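Local coordinates for sulfate transporter 4.1, chloroplastic (Arabidopsis thaliana, PDB 7LHV), which cotransports sulfate and protons across a membrane as a secondary active symporter of the SLC26/SulP family, and may play a part in regulating sulfate assimilation, at residues Pro111-Leu119 against Gln431-Ala441; Ile528-Phe539 against Val572-Asp583. One frame throughout, in Å; residues are numbered along the deposited sequence.

Interaction 1: residues Pro111-Leu119 against Gln431-Ala441; sequences PQAMSYAKL and QCALAAIVISA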
loop_
_atom_site.group_PDB
_atom_site.type_symbol
_atom_site.label_atom_id
_atom_site.label_comp_id
_atom_site.label_asym_id
_atom_site.label_seq_id
_atom_site.Cartn_x
_atom_site.Cartn_y
_atom_site.Cartn_z
ATOM N N PRO A 111 1.041 -13.562 -38.561
ATOM C CA PRO A 111 2.417 -13.043 -38.529
ATOM C C PRO A 111 2.783 -12.399 -37.207
ATOM O O PRO A 111 3.919 -12.543 -36.741
ATOM C CB PRO A 111 2.430 -12.030 -39.678
ATOM C CG PRO A 111 1.040 -11.598 -39.811
ATOM C CD PRO A 111 0.219 -12.811 -39.529
ATOM N N GLN A 112 1.838 -11.694 -36.583
ATOM C CA GLN A 112 2.105 -11.100 -35.280
ATOM C C GLN A 112 2.335 -12.172 -34.227
ATOM O O GLN A 112 3.181 -12.006 -33.345
ATOM C CB GLN A 112 0.955 -10.184 -34.871
ATOM C CG GLN A 112 1.048 -8.786 -35.443
ATOM C CD GLN A 112 0.178 -7.803 -34.699
ATOM O OE1 GLN A 112 -0.778 -8.187 -34.026
ATOM N NE2 GLN A 112 0.504 -6.522 -34.814
ATOM N N ALA A 113 1.588 -13.275 -34.300
ATOM C CA ALA A 113 1.791 -14.366 -33.354
ATOM C C ALA A 113 3.190 -14.950 -33.485
ATOM O O ALA A 113 3.887 -15.148 -32.482
ATOM C CB ALA A 113 0.733 -15.447 -33.564
ATOM N N MET A 114 3.628 -15.221 -34.720
ATOM C CA MET A 114 4.978 -15.755 -34.895
ATOM C C MET A 114 6.039 -14.753 -34.446
ATOM O O MET A 114 7.034 -15.132 -33.814
ATOM C CB MET A 114 5.210 -16.169 -36.346
ATOM C CG MET A 114 4.366 -17.344 -36.798
ATOM S SD MET A 114 4.723 -17.837 -38.492
ATOM C CE MET A 114 3.941 -16.514 -39.408
ATOM N N SER A 115 5.842 -13.469 -34.756
ATOM C CA SER A 115 6.816 -12.453 -34.368
ATOM C C SER A 115 6.924 -12.332 -32.853
ATOM O O SER A 115 8.029 -12.220 -32.308
ATOM C CB SER A 115 6.433 -11.113 -34.987
ATOM O OG SER A 115 6.341 -11.212 -36.394
ATOM N N TYR A 116 5.787 -12.353 -32.154
ATOM C CA TYR A 116 5.813 -12.270 -30.700
ATOM C C TYR A 116 6.409 -13.522 -30.075
ATOM O O TYR A 116 7.094 -13.431 -29.051
ATOM C CB TYR A 116 4.405 -12.032 -30.164
ATOM C CG TYR A 116 3.837 -10.683 -30.520
ATOM C CD1 TYR A 116 4.664 -9.589 -30.705
ATOM C CD2 TYR A 116 2.473 -10.506 -30.675
ATOM C CE1 TYR A 116 4.147 -8.355 -31.033
ATOM C CE2 TYR A 116 1.947 -9.278 -31.002
ATOM C CZ TYR A 116 2.787 -8.206 -31.179
ATOM O OH TYR A 116 2.266 -6.980 -31.505
ATOM N N ALA A 117 6.157 -14.695 -30.661
ATOM C CA ALA A 117 6.807 -15.905 -30.171
ATOM C C ALA A 117 8.316 -15.809 -30.321
ATOM O O ALA A 117 9.064 -16.232 -29.433
ATOM C CB ALA A 117 6.277 -17.128 -30.912
ATOM N N LYS A 118 8.783 -15.260 -31.443
ATOM C CA LYS A 118 10.215 -15.033 -31.609
ATOM C C LYS A 118 10.741 -14.048 -30.573
ATOM O O LYS A 118 11.862 -14.197 -30.077
ATOM C CB LYS A 118 10.504 -14.530 -33.021
ATOM C CG LYS A 118 10.663 -15.629 -34.048
ATOM C CD LYS A 118 11.938 -16.417 -33.813
ATOM C CE LYS A 118 13.159 -15.561 -34.076
ATOM N NZ LYS A 118 13.280 -15.211 -35.517
ATOM N N LEU A 119 9.946 -13.026 -30.243
ATOM C CA LEU A 119 10.369 -12.049 -29.244
ATOM C C LEU A 119 10.539 -12.688 -27.871
ATOM O O LEU A 119 11.468 -12.347 -27.131
ATOM C CB LEU A 119 9.362 -10.901 -29.177
ATOM C CG LEU A 119 9.498 -9.914 -28.019
ATOM C CD1 LEU A 119 10.820 -9.185 -28.091
ATOM C CD2 LEU A 119 8.347 -8.932 -28.029
ATOM N N GLN A 431 13.924 -13.826 -40.675
ATOM C CA GLN A 431 13.806 -13.380 -39.291
ATOM C C GLN A 431 13.770 -11.862 -39.193
ATOM O O GLN A 431 13.129 -11.314 -38.286
ATOM C CB GLN A 431 14.959 -13.941 -38.459
ATOM C CG GLN A 431 15.003 -15.454 -38.418
ATOM C CD GLN A 431 16.217 -15.980 -37.683
ATOM O OE1 GLN A 431 16.648 -17.109 -37.905
ATOM N NE2 GLN A 431 16.770 -15.165 -36.796
ATOM N N CYS A 432 14.452 -11.166 -40.103
ATOM C CA CYS A 432 14.411 -9.708 -40.091
ATOM C C CYS A 432 13.009 -9.188 -40.368
ATOM O O CYS A 432 12.636 -8.123 -39.868
ATOM C CB CYS A 432 15.404 -9.144 -41.106
ATOM S SG CYS A 432 15.025 -9.538 -42.818
ATOM N N ALA A 433 12.211 -9.923 -41.148
ATOM C CA ALA A 433 10.820 -9.526 -41.361
ATOM C C ALA A 433 10.026 -9.575 -40.063
ATOM O O ALA A 433 9.256 -8.656 -39.760
ATOM C CB ALA A 433 10.176 -10.420 -42.419
ATOM N N LEU A 434 10.196 -10.641 -39.279
ATOM C CA LEU A 434 9.515 -10.731 -37.993
ATOM C C LEU A 434 10.001 -9.649 -37.038
ATOM O O LEU A 434 9.212 -9.080 -36.273
ATOM C CB LEU A 434 9.717 -12.119 -37.388
ATOM C CG LEU A 434 9.289 -13.308 -38.250
ATOM C CD1 LEU A 434 9.421 -14.600 -37.468
ATOM C CD2 LEU A 434 7.871 -13.129 -38.753
ATOM N N ALA A 435 11.303 -9.353 -37.065
ATOM C CA ALA A 435 11.821 -8.267 -36.241
ATOM C C ALA A 435 11.196 -6.934 -36.633
ATOM O O ALA A 435 10.846 -6.124 -35.767
ATOM C CB ALA A 435 13.340 -8.198 -36.356
ATOM N N ALA A 436 11.052 -6.690 -37.937
ATOM C CA ALA A 436 10.420 -5.460 -38.396
ATOM C C ALA A 436 8.961 -5.401 -37.970
ATOM O O ALA A 436 8.453 -4.332 -37.619
ATOM C CB ALA A 436 10.539 -5.343 -39.914
ATOM N N ILE A 437 8.271 -6.540 -37.995
ATOM C CA ILE A 437 6.879 -6.570 -37.548
ATOM C C ILE A 437 6.784 -6.219 -36.069
ATOM O O ILE A 437 5.911 -5.447 -35.657
ATOM C CB ILE A 437 6.247 -7.941 -37.849
ATOM C CG1 ILE A 437 6.013 -8.097 -39.349
ATOM C CG2 ILE A 437 4.942 -8.096 -37.103
ATOM C CD1 ILE A 437 5.614 -9.487 -39.749
ATOM N N VAL A 438 7.676 -6.774 -35.245
ATOM C CA VAL A 438 7.663 -6.454 -33.817
ATOM C C VAL A 438 7.967 -4.977 -33.594
ATOM O O VAL A 438 7.337 -4.317 -32.756
ATOM C CB VAL A 438 8.650 -7.350 -33.047
ATOM C CG1 VAL A 438 8.687 -6.954 -31.585
ATOM C CG2 VAL A 438 8.254 -8.792 -33.171
ATOM N N ILE A 439 8.946 -4.439 -34.323
ATOM C CA ILE A 439 9.302 -3.032 -34.167
ATOM C C ILE A 439 8.129 -2.139 -34.548
ATOM O O ILE A 439 7.824 -1.160 -33.857
ATOM C CB ILE A 439 10.556 -2.705 -34.996
ATOM C CG1 ILE A 439 11.789 -3.351 -34.374
ATOM C CG2 ILE A 439 10.749 -1.207 -35.098
ATOM C CD1 ILE A 439 13.020 -3.239 -35.232
ATOM N N SER A 440 7.449 -2.462 -35.650
ATOM C CA SER A 440 6.279 -1.691 -36.056
ATOM C C SER A 440 5.161 -1.799 -35.028
ATOM O O SER A 440 4.462 -0.817 -34.756
ATOM C CB SER A 440 5.796 -2.160 -37.426
ATOM O OG SER A 440 4.572 -1.540 -37.776
ATOM N N ALA A 441 4.969 -2.986 -34.455
ATOM C CA ALA A 441 3.920 -3.168 -33.457
ATOM C C ALA A 441 4.191 -2.344 -32.207
ATOM O O ALA A 441 3.265 -1.771 -31.623
ATOM C CB ALA A 441 3.783 -4.645 -33.102
#
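Ser115 meets the helix of Gln431-Ala441 where the two backbones come nearest, its CA 4.8 Å from that of Leu434. Its CB rests on CG2 of Val438 at 3.5 Å and lies close to the carbonyl O of Leu434. At the tip, OG sits between two aliphatic branches, CD2 of Leu434 and CG2 of Ile437. No polar group of the opposite helix receives this hydroxyl; with chi1 at -57° it lies beside its own backbone N and bonds back to Pro111 O at 2.8 Å, above that carbonyl's plane, while the Ser115 N-H reaches the same oxygen from the other face. A small residue that can satisfy its own polar atom suits such a close crossing. The segment axes pass 8.8 Å apart at -96°, a nearly perpendicular helix pair in the transmembrane domain of this SLC26/SulP transporter. Toward one end, Lys118 lays its CG against CD1 of Leu434 at 3.8 Å, and its bent chain crosses Gln431 at about a right angle. Toward the other, the Ala441 methyl lies at the edge of the Tyr116 ring, near its plane. The Tyr116 side chain also lies about 4 Å, nearest atoms, from a bound sulfate ion.

Interaction 2: residues Ile528-Phe539 against Val572-Asp583; sequences IVIVRIDSPIYF and VILEMSPVTHID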
loop_
_atom_site.group_PDB
_atom_site.type_symbol
_atom_site.label_atom_id
_atom_site.label_comp_id
_atom_site.label_asym_id
_atom_site.label_seq_id
_atom_site.Cartn_x
_atom_site.Cartn_y
_atom_site.Cartn_z
ATOM N N ILE A 528 -15.728 30.110 19.879
ATOM C CA ILE A 528 -16.271 28.875 19.329
ATOM C C ILE A 528 -15.580 28.585 18.007
ATOM O O ILE A 528 -15.429 29.483 17.171
ATOM C CB ILE A 528 -17.794 28.954 19.137
ATOM C CG1 ILE A 528 -18.487 29.246 20.464
ATOM C CG2 ILE A 528 -18.328 27.667 18.537
ATOM C CD1 ILE A 528 -19.980 29.364 20.344
ATOM N N VAL A 529 -15.155 27.338 17.825
ATOM C CA VAL A 529 -14.586 26.863 16.572
ATOM C C VAL A 529 -15.433 25.701 16.079
ATOM O O VAL A 529 -15.655 24.734 16.816
ATOM C CB VAL A 529 -13.117 26.438 16.738
ATOM C CG1 VAL A 529 -12.685 25.571 15.578
ATOM C CG2 VAL A 529 -12.230 27.660 16.831
ATOM N N ILE A 530 -15.906 25.797 14.839
ATOM C CA ILE A 530 -16.719 24.759 14.215
ATOM C C ILE A 530 -15.859 24.061 13.173
ATOM O O ILE A 530 -15.377 24.697 12.229
ATOM C CB ILE A 530 -17.992 25.338 13.586
ATOM C CG1 ILE A 530 -18.668 26.299 14.562
ATOM C CG2 ILE A 530 -18.938 24.223 13.189
ATOM C CD1 ILE A 530 -19.654 27.232 13.915
ATOM N N VAL A 531 -15.675 22.754 13.338
ATOM C CA VAL A 531 -14.779 21.963 12.505
ATOM C C VAL A 531 -15.584 20.866 11.827
ATOM O O VAL A 531 -16.359 20.163 12.484
ATOM C CB VAL A 531 -13.626 21.366 13.332
ATOM C CG1 VAL A 531 -12.907 20.293 12.545
ATOM C CG2 VAL A 531 -12.660 22.455 13.737
ATOM N N ARG A 532 -15.400 20.719 10.519
ATOM C CA ARG A 532 -16.036 19.666 9.740
ATOM C C ARG A 532 -14.960 18.793 9.118
ATOM O O ARG A 532 -14.047 19.302 8.459
ATOM C CB ARG A 532 -16.932 20.251 8.651
ATOM C CG ARG A 532 -17.750 19.252 7.878
ATOM C CD ARG A 532 -18.435 19.932 6.709
ATOM N NE ARG A 532 -17.467 20.393 5.721
ATOM C CZ ARG A 532 -17.631 21.463 4.955
ATOM N NH1 ARG A 532 -18.724 22.203 5.026
ATOM N NH2 ARG A 532 -16.673 21.795 4.096
ATOM N N ILE A 533 -15.065 17.486 9.330
ATOM C CA ILE A 533 -14.142 16.526 8.742
ATOM C C ILE A 533 -14.760 16.034 7.440
ATOM O O ILE A 533 -15.707 15.247 7.454
ATOM C CB ILE A 533 -13.850 15.364 9.696
ATOM C CG1 ILE A 533 -13.187 15.874 10.976
ATOM C CG2 ILE A 533 -12.970 14.331 9.017
ATOM C CD1 ILE A 533 -14.124 15.961 12.155
ATOM N N ASP A 534 -14.219 16.490 6.313
ATOM C CA ASP A 534 -14.795 16.170 5.014
ATOM C C ASP A 534 -14.355 14.799 4.521
ATOM O O ASP A 534 -13.886 14.671 3.385
ATOM C CB ASP A 534 -14.410 17.236 3.986
ATOM C CG ASP A 534 -14.956 18.603 4.329
ATOM O OD1 ASP A 534 -16.120 18.686 4.769
ATOM O OD2 ASP A 534 -14.225 19.601 4.157
ATOM N N SER A 535 -14.520 13.770 5.351
ATOM C CA SER A 535 -14.127 12.411 5.001
ATOM C C SER A 535 -14.557 11.440 6.090
ATOM O O SER A 535 -14.734 11.845 7.244
ATOM C CB SER A 535 -12.616 12.316 4.797
ATOM O OG SER A 535 -11.925 12.894 5.889
ATOM N N PRO A 536 -14.743 10.161 5.770
ATOM C CA PRO A 536 -14.912 9.164 6.829
ATOM C C PRO A 536 -13.644 9.044 7.656
ATOM O O PRO A 536 -12.530 9.188 7.149
ATOM C CB PRO A 536 -15.203 7.872 6.059
ATOM C CG PRO A 536 -14.646 8.106 4.708
ATOM C CD PRO A 536 -14.837 9.560 4.432
ATOM N N ILE A 537 -13.820 8.771 8.943
ATOM C CA ILE A 537 -12.710 8.665 9.880
ATOM C C ILE A 537 -12.416 7.190 10.109
ATOM O O ILE A 537 -13.300 6.427 10.512
ATOM C CB ILE A 537 -13.017 9.379 11.203
ATOM C CG1 ILE A 537 -13.563 10.780 10.941
ATOM C CG2 ILE A 537 -11.776 9.456 12.058
ATOM C CD1 ILE A 537 -13.934 11.529 12.195
ATOM N N TYR A 538 -11.176 6.789 9.854
ATOM C CA TYR A 538 -10.745 5.418 10.085
ATOM C C TYR A 538 -9.267 5.449 10.459
ATOM O O TYR A 538 -8.689 6.519 10.667
ATOM C CB TYR A 538 -11.057 4.533 8.869
ATOM C CG TYR A 538 -10.302 4.861 7.601
ATOM C CD1 TYR A 538 -10.477 6.073 6.957
ATOM C CD2 TYR A 538 -9.438 3.941 7.031
ATOM C CE1 TYR A 538 -9.797 6.371 5.800
ATOM C CE2 TYR A 538 -8.757 4.227 5.872
ATOM C CZ TYR A 538 -8.939 5.445 5.262
ATOM O OH TYR A 538 -8.262 5.740 4.104
ATOM N N PHE A 539 -8.654 4.269 10.552
ATOM C CA PHE A 539 -7.325 4.177 11.150
ATOM C C PHE A 539 -6.256 4.904 10.347
ATOM O O PHE A 539 -5.224 5.271 10.915
ATOM C CB PHE A 539 -6.918 2.715 11.335
ATOM C CG PHE A 539 -7.005 1.890 10.086
ATOM C CD1 PHE A 539 -5.933 1.819 9.216
ATOM C CD2 PHE A 539 -8.146 1.167 9.793
ATOM C CE1 PHE A 539 -6.003 1.056 8.072
ATOM C CE2 PHE A 539 -8.219 0.403 8.649
ATOM C CZ PHE A 539 -7.147 0.348 7.789
ATOM N N VAL A 572 -15.531 23.489 21.053
ATOM C CA VAL A 572 -15.153 22.968 19.745
ATOM C C VAL A 572 -16.273 22.061 19.268
ATOM O O VAL A 572 -16.604 21.077 19.937
ATOM C CB VAL A 572 -13.820 22.204 19.785
ATOM C CG1 VAL A 572 -13.614 21.447 18.488
ATOM C CG2 VAL A 572 -12.671 23.162 20.024
ATOM N N ILE A 573 -16.849 22.382 18.114
ATOM C CA ILE A 573 -17.979 21.650 17.557
ATOM C C ILE A 573 -17.505 20.905 16.323
ATOM O O ILE A 573 -16.863 21.493 15.444
ATOM C CB ILE A 573 -19.145 22.591 17.210
ATOM C CG1 ILE A 573 -19.462 23.499 18.395
ATOM C CG2 ILE A 573 -20.370 21.789 16.813
ATOM C CD1 ILE A 573 -20.385 24.627 18.053
ATOM N N LEU A 574 -17.812 19.614 16.254
ATOM C CA LEU A 574 -17.463 18.785 15.107
ATOM C C LEU A 574 -18.699 18.564 14.250
ATOM O O LEU A 574 -19.719 18.065 14.732
ATOM C CB LEU A 574 -16.855 17.451 15.535
ATOM C CG LEU A 574 -15.396 17.470 15.983
ATOM C CD1 LEU A 574 -15.227 18.140 17.323
ATOM C CD2 LEU A 574 -14.853 16.056 16.018
ATOM N N GLU A 575 -18.595 18.939 12.979
ATOM C CA GLU A 575 -19.615 18.632 11.987
ATOM C C GLU A 575 -19.288 17.273 11.391
ATOM O O GLU A 575 -18.318 17.136 10.638
ATOM C CB GLU A 575 -19.645 19.703 10.905
ATOM C CG GLU A 575 -20.065 21.044 11.413
ATOM C CD GLU A 575 -21.493 21.043 11.876
ATOM O OE1 GLU A 575 -22.314 20.303 11.297
ATOM O OE2 GLU A 575 -21.782 21.760 12.848
ATOM N N MET A 576 -20.077 16.261 11.732
ATOM C CA MET A 576 -19.818 14.914 11.249
ATOM C C MET A 576 -20.819 14.489 10.183
ATOM O O MET A 576 -20.992 13.292 9.938
ATOM C CB MET A 576 -19.803 13.930 12.419
ATOM C CG MET A 576 -18.633 14.176 13.360
ATOM S SD MET A 576 -18.575 13.118 14.811
ATOM C CE MET A 576 -18.142 11.560 14.056
ATOM N N SER A 577 -21.494 15.454 9.557
ATOM C CA SER A 577 -22.385 15.128 8.447
ATOM C C SER A 577 -21.669 14.500 7.254
ATOM O O SER A 577 -22.202 13.518 6.709
ATOM C CB SER A 577 -23.188 16.372 8.037
ATOM O OG SER A 577 -22.364 17.485 7.750
ATOM N N PRO A 578 -20.505 14.978 6.793
ATOM C CA PRO A 578 -19.825 14.277 5.699
ATOM C C PRO A 578 -19.092 13.024 6.135
ATOM O O PRO A 578 -18.630 12.269 5.270
ATOM C CB PRO A 578 -18.843 15.326 5.175
ATOM C CG PRO A 578 -18.508 16.110 6.353
ATOM C CD PRO A 578 -19.752 16.183 7.186
ATOM N N VAL A 579 -18.966 12.777 7.438
ATOM C CA VAL A 579 -18.298 11.581 7.943
ATOM C C VAL A 579 -19.244 10.408 7.714
ATOM O O VAL A 579 -20.218 10.228 8.445
ATOM C CB VAL A 579 -17.912 11.720 9.416
ATOM C CG1 VAL A 579 -17.157 10.494 9.873
ATOM C CG2 VAL A 579 -17.076 12.963 9.627
ATOM N N THR A 580 -18.960 9.606 6.687
ATOM C CA THR A 580 -19.849 8.501 6.346
ATOM C C THR A 580 -19.853 7.434 7.433
ATOM O O THR A 580 -20.915 6.920 7.801
ATOM C CB THR A 580 -19.441 7.901 5.004
ATOM O OG1 THR A 580 -19.526 8.906 3.987
ATOM C CG2 THR A 580 -20.362 6.752 4.637
ATOM N N HIS A 581 -18.680 7.094 7.965
ATOM C CA HIS A 581 -18.576 6.044 8.966
ATOM C C HIS A 581 -17.336 6.290 9.812
ATOM O O HIS A 581 -16.415 6.997 9.401
ATOM C CB HIS A 581 -18.518 4.660 8.318
ATOM C CG HIS A 581 -17.538 4.566 7.190
ATOM N ND1 HIS A 581 -16.179 4.448 7.395
ATOM C CD2 HIS A 581 -17.715 4.571 5.849
ATOM C CE1 HIS A 581 -15.564 4.387 6.228
ATOM N NE2 HIS A 581 -16.473 4.459 5.273
ATOM N N ILE A 582 -17.328 5.693 11.003
ATOM C CA ILE A 582 -16.184 5.753 11.904
ATOM C C ILE A 582 -15.925 4.365 12.470
ATOM O O ILE A 582 -16.850 3.576 12.682
ATOM C CB ILE A 582 -16.386 6.774 13.045
ATOM C CG1 ILE A 582 -17.658 6.473 13.830
ATOM C CG2 ILE A 582 -16.411 8.187 12.509
ATOM C CD1 ILE A 582 -17.875 7.410 14.991
ATOM N N ASP A 583 -14.652 4.067 12.707
ATOM C CA ASP A 583 -14.235 2.792 13.260
ATOM C C ASP A 583 -13.876 2.955 14.738
ATOM O O ASP A 583 -14.124 3.993 15.353
ATOM C CB ASP A 583 -13.071 2.224 12.447
ATOM C CG ASP A 583 -11.866 3.131 12.444
ATOM O OD1 ASP A 583 -12.009 4.306 12.832
ATOM O OD2 ASP A 583 -10.775 2.672 12.050
#
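Ile537, Val579 and Ile582 form an apolar cluster beyond the strand ends: CG1 of Ile537 lies 3.8 Å from CG1 of Val579, and the CB of Ile537 is equally near CG2 of Ile582, whose side chain runs alongside. Ile533 extends this cluster, touching Val579 through CB and crossing to Leu574 CD2 with its CD1. Branched aliphatics suit these places because they fill the space between the two segments with carbon; Ile537 also packs on helix 542-560. Strands 528-533 and 572-575 run parallel as neighbours in the STAS domain, the two strands of a beta-alpha-beta unit, and the hydrogen bonds between them are nearly straight (N-H...O 173°): Ile573 N gives to Val529 O at 2.9 Å and Val531 N to Ile573 O at 2.7 Å. On the face of Ile530 and Arg532, Glu575 lies beside Ile530, and its OE2 is bonded by Ser607. Farther out, Pro536 sets its CB over one face of the His581 ring, 3.7 Å from the centroid, a CH-pi contact. Arg532 lays its CG on Pro578 CG at 3.6 Å, then bends at chi3 (67°) to form a salt bridge with Asp534, which His500 also holds. Replacing Arg532 by alanine would probably leave the Asp534 carboxylate without its charge mate and open a gap over Pro578. Asp583 N-caps helix 584-599 through OD1 and makes a weak, long ion pair with Arg460 of the second subunit.

Both contacts are largely buried, yet they belong to different domains on opposite sides of the chain's centre, with nearest atoms about 38 Å apart and no element in common. Interaction 1 brings together helices more than 300 residues apart in sequence, and no hydrogen bond crosses between them: each helix satisfies its own backbone, so the two are joined by packing rather than by hydrogen bonds. Interaction 2 links strands of one local unit, where the sheet needs its partner's backbone, and it buries 966 Å² against 529 Å². Polar chemistry follows the setting. In 111-119/431-441 the hydroxyl of Ser115 is satisfied within its own helix; in 528-539/572-583 charged side chains take part, and the second subunit reaches the Pro536, His581 and Asp583 end.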